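Local coordinates for protein VMB-1 (PDB 6JV4) that probably hydrolyses beta-lactam antibiotics with two bound zinc ions, as a subclass B1 metallo-beta-lactamase, at residues Tyr102-Ser105 / Leu106-Lys109; Ile181-Trp184 / Pro185-Met188. All blocks are in the same frame, centred on the assembly; numbering follows the deposited sequence.

Contact 1. Residues Tyr102-Ser105 / Leu106-Lys109; sequences YATS and LTNK
Ala103 sets its methyl against two side chains of the following helix: CB lies 3.8 Å from Thr107 CG2 and 3.7 Å from Asn108 OD1. That amide is turned to outside partners, ND2 being hydrogen-bonded to Glu122 and Ser119. Thr104 takes the N-cap position, and both its side chain and its carbonyl turn to the first helical turn. With OG1 placed between the backbone N and the carbonyl carbon (chi1 73°), Thr104 OG1 accepts from Thr107 N at 3.0 Å in a nearly straight bond. Thr104 O meanwhile receives Asn108 N at 2.9 Å. On the strand side, Thr104 N donates to a water, which in turn donates to Thr107 OG1 (2.8 Å); this hydroxyl is hydrogen-bonded to Asp147 as well. Ser105 then carries the pattern forward: Ser105 O accepts from Lys109 N at 3.0 Å, while the ammonium of Lys109 reaches out to a salt bridge with Glu146. Thr107 also stands about 5 Å, side chain to side chain, from the zinc ligand His82. Here a threonine N-cap sits at the strand-to-helix junction of a beta-alpha-beta unit formed by strand 100-104, helix 105-113 and strand 121-123.

Contact 2. Residues Ile181-Trp184 / Pro185-Met188; sequences ISEW and PNSM
The indole of Trp184 has the methyl of Met188 at its edge, near the ring plane, with CE 3.8 Å from NE1; the two side chains run side by side in the same direction. Bends at chi2 and chi3 (59° and 67°) fold the thioether back so that its end meets the pyrrole side of the indole. The ring also stacks with Phe164, whose carbonyl receives the NE1 hydrogen, and it touches the zinc ligand His144. A second pair of flat groups, the Glu183 carboxylate and the Asn186 amide, stands almost perpendicular, their planes 82° apart. Asn186 ND2 gives a long hydrogen bond of 3.3 Å to Glu183 OE2, leaving within its own amide plane but meeting the oxygen from above the carboxylate plane. A water donates to the same OE2 at 2.6 Å and to Ser187 OG at 2.8 Å, while that hydroxyl is also bonded to Ala142 O. In the backbone, Glu183 O accepts Ser187 N at 3.0 Å. The two donors at OE2 would probably stabilise the negative carboxylate, whereas the indole N-H is satisfied by a carbonyl, which, with the stack on Phe164, would help hold the ring's rotation.

How the contacts relate
Two helix starts in a single chain illustrate how one fold can place separate elements around one metal site. Contact 1 comes first in sequence, where strand 100-104 of the seven-stranded mixed sheet passes into helix 105-113; contact 2 follows much later, where the loop after strand 158-162 of the five-stranded sheet enters helix 184-194. Their centres are 20 Å apart and their nearest atoms about 10 Å, so they do not touch. The site lies near both: Thr107 is about 10 Å from a zinc ion and Trp184 about 8 Å, measured from their side chains. The two contacts thus lie near two different ligands of the same zinc ion, without supplying a ligand themselves.

Contact 1. Residues Tyr102-Ser105 / Leu106-Lys109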
ATOM      1  N   TYR A 102      -8.899  -0.299   8.219  1.00 10.10           N
ATOM      2  CA  TYR A 102      -7.936  -0.955   9.111  1.00  9.33           C
ATOM      3  C   TYR A 102      -6.589  -0.263   9.007  1.00  9.12           C
ATOM      4  O   TYR A 102      -6.178   0.067   7.903  1.00 10.07           O
ATOM      5  CB  TYR A 102      -7.719  -2.402   8.696  1.00 10.71           C
ATOM      6  CG  TYR A 102      -8.862  -3.315   9.064  1.00 11.38           C
ATOM      7  CD1 TYR A 102      -8.832  -4.038  10.247  1.00 13.71           C
ATOM      8  CD2 TYR A 102      -9.989  -3.361   8.290  1.00 14.24           C
ATOM      9  CE1 TYR A 102      -9.899  -4.846  10.614  1.00 15.60           C
ATOM     10  CE2 TYR A 102     -11.064  -4.169   8.636  1.00 16.88           C
ATOM     11  CZ  TYR A 102     -11.000  -4.927   9.791  1.00 16.79           C
ATOM     12  OH  TYR A 102     -12.056  -5.727  10.086  1.00 21.37           O
ATOM     13  N   ALA A 103      -5.974  -0.013  10.150  1.00  8.56           N
ATOM     14  CA  ALA A 103      -4.624   0.575  10.227  1.00  8.82           C
ATOM     15  C   ALA A 103      -3.974   0.019  11.468  1.00  9.33           C
ATOM     16  O   ALA A 103      -4.706  -0.263  12.451  1.00  9.49           O
ATOM     17  CB  ALA A 103      -4.662   2.087  10.242  1.00  9.12           C
ATOM     18  N   THR A 104      -2.652  -0.055  11.484  1.00  7.64           N
ATOM     19  CA  THR A 104      -1.969  -0.464  12.712  1.00  7.72           C
ATOM     20  C   THR A 104      -2.054   0.651  13.756  1.00  7.80           C
ATOM     21  O   THR A 104      -2.335   1.832  13.444  1.00  8.03           O
ATOM     22  CB  THR A 104      -0.506  -0.862  12.518  1.00  8.10           C
ATOM     23  OG1 THR A 104       0.221   0.349  12.285  1.00  8.77           O
ATOM     24  CG2 THR A 104      -0.286  -1.853  11.398  1.00  8.13           C
ATOM     25  N   SER A 105      -1.775   0.254  14.995  1.00  8.65           N
ATOM     26  CA  SER A 105      -1.635   1.183  16.143  1.00  8.88           C
ATOM     27  C   SER A 105      -0.608   2.270  15.829  1.00  9.31           C
ATOM     28  O   SER A 105      -0.780   3.427  16.289  1.00 10.42           O
ATOM     29  CB  SER A 105      -1.286   0.413  17.412  1.00  9.27           C
ATOM     30  OG  SER A 105      -0.095  -0.345  17.278  1.00 10.29           O
ATOM     31  N   LEU A 106       0.478   1.928  15.162  1.00  8.94           N
ATOM     32  CA  LEU A 106       1.491   2.932  14.795  1.00  9.74           C
ATOM     33  C   LEU A 106       0.931   3.871  13.727  1.00  9.17           C
ATOM     34  O   LEU A 106       1.202   5.110  13.803  1.00  9.65           O
ATOM     35  CB  LEU A 106       2.769   2.267  14.272  1.00 10.96           C
ATOM     36  CG  LEU A 106       3.646   1.508  15.258  1.00 12.66           C
ATOM     37  CD1 LEU A 106       4.820   0.862  14.531  1.00 13.12           C
ATOM     38  CD2 LEU A 106       4.127   2.463  16.366  1.00 13.64           C
ATOM     39  N   THR A 107       0.244   3.361  12.718  1.00  8.85           N
ATOM     40  CA  THR A 107      -0.324   4.255  11.697  1.00  8.78           C
ATOM     41  C   THR A 107      -1.292   5.241  12.401  1.00  9.28           C
ATOM     42  O   THR A 107      -1.295   6.458  12.093  1.00 10.37           O
ATOM     43  CB  THR A 107      -0.964   3.466  10.554  1.00  8.35           C
ATOM     44  OG1 THR A 107       0.066   2.720   9.903  1.00  8.60           O
ATOM     45  CG2 THR A 107      -1.701   4.379   9.609  1.00  8.45           C
ATOM     46  N   ASN A 108      -2.169   4.732  13.270  1.00 10.16           N
ATOM     47  CA  ASN A 108      -3.198   5.588  13.903  1.00 10.48           C
ATOM     48  C   ASN A 108      -2.524   6.604  14.828  1.00 11.62           C
ATOM     49  O   ASN A 108      -2.967   7.772  14.847  1.00 12.54           O
ATOM     50  CB  ASN A 108      -4.259   4.768  14.625  1.00 11.10           C
ATOM     51  CG  ASN A 108      -5.250   4.171  13.645  1.00 10.82           C
ATOM     52  OD1 ASN A 108      -5.552   4.746  12.582  1.00 11.00           O
ATOM     53  ND2 ASN A 108      -5.768   3.000  14.011  1.00 10.60           N
ATOM     54  N   LYS A 109      -1.423   6.230  15.486  1.00 12.20           N
ATOM     55  CA  LYS A 109      -0.598   7.198  16.260  1.00 11.58           C
ATOM     56  C   LYS A 109      -0.232   8.369  15.343  1.00 11.49           C
ATOM     57  O   LYS A 109      -0.366   9.558  15.785  1.00 12.79           O
ATOM     58  CB  LYS A 109       0.646   6.556  16.860  1.00 12.87           C
ATOM     59  CG  LYS A 109       1.598   7.563  17.512  1.00 13.35           C
ATOM     60  CD  LYS A 109       2.826   6.951  18.051  1.00 14.68           C
ATOM     61  CE  LYS A 109       3.847   6.564  16.995  1.00 16.36           C
ATOM     62  NZ  LYS A 109       5.050   5.959  17.616  1.00 17.45           N
TER
HETATM   63  O   HOH W   1      -1.419   0.566   8.928  1.00  8.51           O

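Contact 2. Residues Ile181-Trp184 / Pro185-Met188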
ATOM      1  N   ILE A 181      16.155   5.536   7.569  1.00 11.11           N
ATOM      2  CA  ILE A 181      17.074   4.976   6.541  1.00 12.21           C
ATOM      3  C   ILE A 181      17.932   3.862   7.158  1.00 13.07           C
ATOM      4  O   ILE A 181      18.197   2.862   6.423  1.00 11.30           O
ATOM      5  CB  ILE A 181      17.876   6.080   5.836  1.00 15.19           C
ATOM      6  CG1 ILE A 181      16.927   6.907   4.968  1.00 15.37           C
ATOM      7  CG2 ILE A 181      18.994   5.488   5.002  1.00 14.93           C
ATOM      8  CD1 ILE A 181      17.514   8.219   4.460  1.00 19.15           C
ATOM      9  N   SER A 182      18.393   4.029   8.421  1.00 14.06           N
ATOM     10  CA  SER A 182      19.233   3.026   9.121  1.00 15.05           C
ATOM     11  C   SER A 182      18.502   1.709   9.272  1.00 12.47           C
ATOM     12  O   SER A 182      19.147   0.689   9.134  1.00 13.15           O
ATOM     13  CB  SER A 182      19.682   3.519  10.492  1.00 19.08           C
ATOM     14  OG  SER A 182      20.613   4.552  10.234  1.00 29.68           O
ATOM     15  N   GLU A 183      17.205   1.734   9.560  1.00 11.55           N
ATOM     16  CA  GLU A 183      16.434   0.504   9.854  1.00 11.61           C
ATOM     17  C   GLU A 183      15.989  -0.137   8.540  1.00  9.30           C
ATOM     18  O   GLU A 183      15.808  -1.380   8.525  1.00  9.05           O
ATOM     19  CB  GLU A 183      15.240   0.782  10.769  1.00 13.93           C
ATOM     20  CG  GLU A 183      14.633  -0.464  11.374  1.00 19.65           C
ATOM     21  CD  GLU A 183      15.534  -1.267  12.323  1.00 23.30           C
ATOM     22  OE1 GLU A 183      16.612  -0.741  12.731  1.00 23.06           O
ATOM     23  OE2 GLU A 183      15.249  -2.465  12.508  1.00 32.23           O
ATOM     24  N   TRP A 184      15.792   0.639   7.477  1.00  7.99           N
ATOM     25  CA  TRP A 184      15.101   0.136   6.271  1.00  8.23           C
ATOM     26  C   TRP A 184      15.719  -1.164   5.743  1.00  7.74           C
ATOM     27  O   TRP A 184      15.014  -2.093   5.384  1.00  8.50           O
ATOM     28  CB  TRP A 184      15.075   1.218   5.209  1.00  7.57           C
ATOM     29  CG  TRP A 184      13.993   1.139   4.170  1.00  7.63           C
ATOM     30  CD1 TRP A 184      13.325   0.032   3.677  1.00  7.23           C
ATOM     31  CD2 TRP A 184      13.515   2.249   3.412  1.00  8.00           C
ATOM     32  NE1 TRP A 184      12.476   0.390   2.672  1.00  7.04           N
ATOM     33  CE2 TRP A 184      12.562   1.748   2.493  1.00  7.21           C
ATOM     34  CE3 TRP A 184      13.784   3.630   3.438  1.00  7.67           C
ATOM     35  CZ2 TRP A 184      11.899   2.554   1.584  1.00  7.95           C
ATOM     36  CZ3 TRP A 184      13.047   4.429   2.607  1.00  8.11           C
ATOM     37  CH2 TRP A 184      12.158   3.909   1.680  1.00  8.25           C
ATOM     38  N   PRO A 185      17.052  -1.301   5.622  1.00  8.57           N
ATOM     39  CA  PRO A 185      17.589  -2.551   5.076  1.00  8.63           C
ATOM     40  C   PRO A 185      17.304  -3.772   5.950  1.00  7.98           C
ATOM     41  O   PRO A 185      17.108  -4.858   5.414  1.00  8.28           O
ATOM     42  CB  PRO A 185      19.082  -2.266   4.990  1.00  8.87           C
ATOM     43  CG  PRO A 185      19.217  -0.763   5.032  1.00 10.40           C
ATOM     44  CD  PRO A 185      18.069  -0.271   5.873  1.00  9.04           C
ATOM     45  N   ASN A 186      17.315  -3.618   7.271  1.00  8.57           N
ATOM     46  CA  ASN A 186      16.996  -4.724   8.200  1.00 10.73           C
ATOM     47  C   ASN A 186      15.507  -5.080   8.047  1.00  9.33           C
ATOM     48  O   ASN A 186      15.143  -6.252   7.948  1.00  8.52           O
ATOM     49  CB  ASN A 186      17.300  -4.369   9.657  1.00 13.66           C
ATOM     50  CG  ASN A 186      17.149  -5.561  10.579  1.00 20.65           C
ATOM     51  OD1 ASN A 186      17.734  -6.622  10.340  1.00 26.24           O
ATOM     52  ND2 ASN A 186      16.344  -5.424  11.619  1.00 25.29           N
ATOM     53  N   SER A 187      14.642  -4.088   8.041  1.00  8.40           N
ATOM     54  CA  SER A 187      13.197  -4.348   7.823  1.00  7.92           C
ATOM     55  C   SER A 187      13.000  -5.070   6.496  1.00  7.47           C
ATOM     56  O   SER A 187      12.195  -5.986   6.413  1.00  7.66           O
ATOM     57  CB  SER A 187      12.467  -3.035   7.838  1.00  8.10           C
ATOM     58  OG  SER A 187      12.664  -2.409   9.108  1.00  7.94           O
ATOM     59  N   MET A 188      13.696  -4.617   5.458  1.00  7.74           N
ATOM     60  CA  MET A 188      13.590  -5.249   4.119  1.00  7.85           C
ATOM     61  C   MET A 188      14.057  -6.721   4.159  1.00  8.25           C
ATOM     62  O   MET A 188      13.422  -7.568   3.455  1.00  7.82           O
ATOM     63  CB  MET A 188      14.363  -4.470   3.059  1.00  8.09           C
ATOM     64  CG  MET A 188      14.041  -4.968   1.634  1.00  8.23           C
ATOM     65  SD  MET A 188      12.267  -4.841   1.199  1.00  9.29           S
ATOM     66  CE  MET A 188      12.081  -3.076   1.155  1.00 10.37           C
TER
HETATM   67  O   HOH W   2      13.235  -3.809  11.451  1.00 23.56           O